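Local coordinates for protein endoglucanase (Humicola insolens, PDB 1DYS) that hydrolyses internal beta-1,4-glucosidic linkages of cellulose as a glycoside hydrolase family 6 endoglucanase, contributing to the recycling of plant biomass, at residues L193-Q205 and N249-T261. Residues are numbered along the deposited sequence; the frame is centred on the assembly and turned at random.
Sequences LEPTAQEVATILQ and NIANAMRQRGLPT
Asn-249 and Ile-250 both touch the CD2 methyl of Leu-193, through CB of Asn-249 and CD1 of Ile-250, where segments 193-205 and 249-255, on helices 190-207 and 243-255, cross at -56° on the outside of the distorted family 6 alpha/beta barrel. These helices precede the adjacent parallel strands 215-218 and 262-266. The Ile-250 side chain also crosses that of Thr-196 at about a right angle, with its CD1 3.9 Å from Thr-196 CG2. Next comes Ala-253, whose CB lies 3.6 Å from OE2 of Glu-194; a water bridges that oxygen to the Ala-253 carbonyl. Met-254 bends at chi2 (-71°), bringing its CE against the backbone of Ala-197, 3.6 Å from CA, and against CG2 of Val-200; Phe-216 of strand 215-218 touches the Met-254 and Val-200 side chains from the barrel side. Arg-257 reaches back, extended from CG to NE, and lays one guanidinium face over the Ala-197 to Gln-198 backbone. Its NE (2.9 Å) and NH2 (2.8 Å) both hydrogen-bond the single oxygen OE1 of Glu-194, a side-on salt bridge with carboxylate and guanidinium nearly coplanar (22°). NH1 donates an almost straight 2.8 Å bond to Gln-198 OE1, arriving from above the amide plane. A methionine in place of Arg-257 would probably leave the Glu-194 carboxylate without its countercharge and the Gln-198 amide freer to turn. Gly-258, at positive phi, makes a Schellman motif after the helix. Leu-259 then sets CD1 3.8 Å from Ala-201 CB, while its CD2 and CD of Pro-260 meet CD1 of Leu-204.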
# COMPACT_ATOMS: atom_id res chain seq x y z
N LEU A 193 -10.72 27.65 11.79
CA LEU A 193 -10.13 28.50 10.76
C LEU A 193 -8.84 29.19 11.15
O LEU A 193 -7.90 29.33 10.35
CB LEU A 193 -11.15 29.56 10.32
CG LEU A 193 -12.51 29.10 9.81
CD1 LEU A 193 -13.50 30.26 9.94
CD2 LEU A 193 -12.44 28.61 8.38
N GLU A 194 -8.79 29.69 12.40
CA GLU A 194 -7.55 30.37 12.82
C GLU A 194 -6.42 29.41 13.12
O GLU A 194 -5.30 29.56 12.63
CB GLU A 194 -7.75 31.39 13.94
CG GLU A 194 -8.51 32.61 13.43
CD GLU A 194 -7.73 33.45 12.43
OE1 GLU A 194 -6.50 33.25 12.26
OE2 GLU A 194 -8.39 34.32 11.81
N PRO A 195 -6.68 28.32 13.81
CA PRO A 195 -5.67 27.29 14.07
C PRO A 195 -5.12 26.81 12.73
O PRO A 195 -3.92 26.57 12.65
CB PRO A 195 -6.37 26.15 14.84
CG PRO A 195 -7.48 26.93 15.50
CD PRO A 195 -7.92 28.03 14.52
N THR A 196 -5.95 26.75 11.68
CA THR A 196 -5.44 26.38 10.35
C THR A 196 -4.53 27.44 9.77
O THR A 196 -3.43 27.18 9.25
CB THR A 196 -6.62 26.14 9.38
OG1 THR A 196 -7.39 25.09 9.98
CG2 THR A 196 -6.13 25.70 8.02
N ALA A 197 -4.90 28.72 9.87
CA ALA A 197 -4.03 29.78 9.38
C ALA A 197 -2.72 29.89 10.13
O ALA A 197 -1.70 30.22 9.54
CB ALA A 197 -4.76 31.13 9.45
N GLN A 198 -2.74 29.59 11.43
CA GLN A 198 -1.56 29.63 12.27
C GLN A 198 -0.56 28.56 11.82
O GLN A 198 0.64 28.77 11.74
CB GLN A 198 -1.93 29.44 13.75
CG GLN A 198 -0.69 29.50 14.67
CD GLN A 198 -0.08 30.90 14.50
OE1 GLN A 198 -0.80 31.86 14.78
NE2 GLN A 198 1.15 31.02 14.03
N GLU A 199 -1.13 27.38 11.52
CA GLU A 199 -0.29 26.28 11.02
C GLU A 199 0.40 26.65 9.73
O GLU A 199 1.61 26.38 9.56
CB GLU A 199 -1.13 25.02 10.85
CG GLU A 199 -0.43 23.71 11.18
CD GLU A 199 0.56 23.75 12.32
OE1 GLU A 199 0.37 24.41 13.35
OE2 GLU A 199 1.61 23.05 12.15
N VAL A 200 -0.31 27.24 8.77
CA VAL A 200 0.29 27.71 7.53
C VAL A 200 1.33 28.78 7.82
O VAL A 200 2.39 28.76 7.21
CB VAL A 200 -0.84 28.22 6.61
CG1 VAL A 200 -0.29 28.91 5.39
CG2 VAL A 200 -1.78 27.07 6.23
N ALA A 201 1.01 29.72 8.73
CA ALA A 201 2.03 30.75 8.99
C ALA A 201 3.31 30.10 9.54
O ALA A 201 4.39 30.49 9.10
CB ALA A 201 1.55 31.87 9.90
N THR A 202 3.20 29.19 10.48
CA THR A 202 4.37 28.52 11.05
C THR A 202 5.16 27.76 10.00
O THR A 202 6.39 27.84 9.99
CB THR A 202 3.93 27.56 12.17
OG1 THR A 202 3.33 28.34 13.21
CG2 THR A 202 5.08 26.74 12.72
N ILE A 203 4.48 27.00 9.13
CA ILE A 203 5.15 26.29 8.06
C ILE A 203 5.86 27.21 7.08
O ILE A 203 6.96 26.87 6.62
CB ILE A 203 4.16 25.39 7.27
CG1 ILE A 203 3.87 24.20 8.18
CG2 ILE A 203 4.67 24.97 5.91
CD1 ILE A 203 2.59 23.48 7.83
N LEU A 204 5.25 28.32 6.71
CA LEU A 204 5.88 29.26 5.78
C LEU A 204 7.12 29.91 6.39
O LEU A 204 8.14 30.11 5.71
CB LEU A 204 4.86 30.31 5.34
CG LEU A 204 3.84 29.76 4.31
CD1 LEU A 204 2.81 30.82 3.96
CD2 LEU A 204 4.57 29.32 3.05
N GLN A 205 7.07 30.21 7.70
CA GLN A 205 8.28 30.74 8.34
C GLN A 205 9.45 29.77 8.19
O GLN A 205 10.56 30.19 7.86
CB GLN A 205 8.07 31.01 9.82
CG GLN A 205 6.98 32.02 10.15
CD GLN A 205 6.81 32.13 11.66
OE1 GLN A 205 5.70 32.09 12.20
NE2 GLN A 205 7.93 32.28 12.35
N ASN A 249 -13.52 31.69 3.61
CA ASN A 249 -13.31 31.80 5.04
C ASN A 249 -11.82 31.67 5.35
O ASN A 249 -11.30 32.45 6.14
CB ASN A 249 -14.12 30.76 5.78
CG ASN A 249 -15.62 31.08 5.78
OD1 ASN A 249 -16.03 32.23 5.59
ND2 ASN A 249 -16.41 30.04 5.99
N ILE A 250 -11.19 30.67 4.72
CA ILE A 250 -9.75 30.53 4.91
C ILE A 250 -9.07 31.75 4.29
O ILE A 250 -8.21 32.36 4.94
CB ILE A 250 -9.16 29.23 4.34
CG1 ILE A 250 -9.62 28.01 5.14
CG2 ILE A 250 -7.62 29.34 4.32
CD1 ILE A 250 -9.05 27.84 6.53
N ALA A 251 -9.46 32.14 3.07
CA ALA A 251 -8.81 33.28 2.41
C ALA A 251 -8.92 34.56 3.24
O ALA A 251 -7.94 35.30 3.33
CB ALA A 251 -9.41 33.46 1.02
N ASN A 252 -10.04 34.75 3.93
CA ASN A 252 -10.22 35.92 4.80
C ASN A 252 -9.32 35.88 6.03
O ASN A 252 -8.70 36.89 6.42
CB ASN A 252 -11.71 36.01 5.16
CG ASN A 252 -12.58 36.45 4.00
OD1 ASN A 252 -12.11 36.78 2.90
ND2 ASN A 252 -13.90 36.48 4.14
N ALA A 253 -9.13 34.71 6.65
CA ALA A 253 -8.25 34.51 7.78
C ALA A 253 -6.81 34.74 7.35
O ALA A 253 -6.06 35.37 8.10
CB ALA A 253 -8.37 33.13 8.40
N MET A 254 -6.41 34.23 6.19
CA MET A 254 -5.06 34.42 5.69
C MET A 254 -4.72 35.87 5.39
O MET A 254 -3.62 36.34 5.60
CB MET A 254 -4.86 33.59 4.41
CG MET A 254 -5.04 32.10 4.69
SD MET A 254 -3.69 31.34 5.65
CE MET A 254 -4.41 29.69 5.78
N ARG A 255 -5.67 36.54 4.75
CA ARG A 255 -5.53 37.93 4.34
C ARG A 255 -5.19 38.86 5.47
O ARG A 255 -4.31 39.73 5.39
CB ARG A 255 -6.88 38.30 3.70
CG ARG A 255 -6.97 39.79 3.39
CD ARG A 255 -8.19 40.07 2.55
NE ARG A 255 -8.20 39.29 1.32
CZ ARG A 255 -9.09 38.37 1.01
NH1 ARG A 255 -10.05 38.07 1.89
NH2 ARG A 255 -9.06 37.69 -0.12
N GLN A 256 -5.83 38.68 6.63
CA GLN A 256 -5.65 39.42 7.84
C GLN A 256 -4.30 39.17 8.50
O GLN A 256 -3.88 39.91 9.41
CB GLN A 256 -6.71 39.04 8.88
CG GLN A 256 -8.04 39.74 8.71
CD GLN A 256 -7.88 41.17 8.23
OE1 GLN A 256 -8.40 41.52 7.17
NE2 GLN A 256 -7.11 41.96 8.97
N ARG A 257 -3.63 38.09 8.11
CA ARG A 257 -2.31 37.77 8.63
C ARG A 257 -1.29 38.04 7.53
O ARG A 257 -0.09 37.76 7.61
CB ARG A 257 -2.20 36.34 9.14
CG ARG A 257 -3.18 35.92 10.24
CD ARG A 257 -3.19 34.40 10.30
NE ARG A 257 -3.80 33.81 11.46
CZ ARG A 257 -3.19 33.23 12.50
NH1 ARG A 257 -1.88 33.17 12.61
NH2 ARG A 257 -3.97 32.73 13.45
N GLY A 258 -1.79 38.55 6.41
CA GLY A 258 -1.04 38.87 5.21
C GLY A 258 -0.38 37.72 4.46
O GLY A 258 0.73 37.77 3.93
N LEU A 259 -1.05 36.58 4.44
CA LEU A 259 -0.55 35.36 3.79
C LEU A 259 -1.38 35.10 2.55
O LEU A 259 -2.41 35.77 2.38
CB LEU A 259 -0.77 34.21 4.78
CG LEU A 259 -0.06 34.27 6.14
CD1 LEU A 259 -0.61 33.21 7.08
CD2 LEU A 259 1.45 34.10 5.99
N PRO A 260 -0.98 34.20 1.69
CA PRO A 260 -1.66 33.82 0.47
C PRO A 260 -3.09 33.37 0.71
O PRO A 260 -3.47 32.97 1.80
CB PRO A 260 -0.85 32.75 -0.27
CG PRO A 260 0.20 32.41 0.74
CD PRO A 260 0.26 33.42 1.86
N THR A 261 -3.91 33.54 -0.32
CA THR A 261 -5.34 33.28 -0.21
C THR A 261 -5.98 32.33 -1.22
O THR A 261 -7.14 31.98 -1.00
CB THR A 261 -6.04 34.65 -0.49
OG1 THR A 261 -5.57 35.17 -1.73
CG2 THR A 261 -5.75 35.66 0.61
O HOH W 1 -6.60 36.24 10.52
O HOH W 2 -3.79 31.49 16.07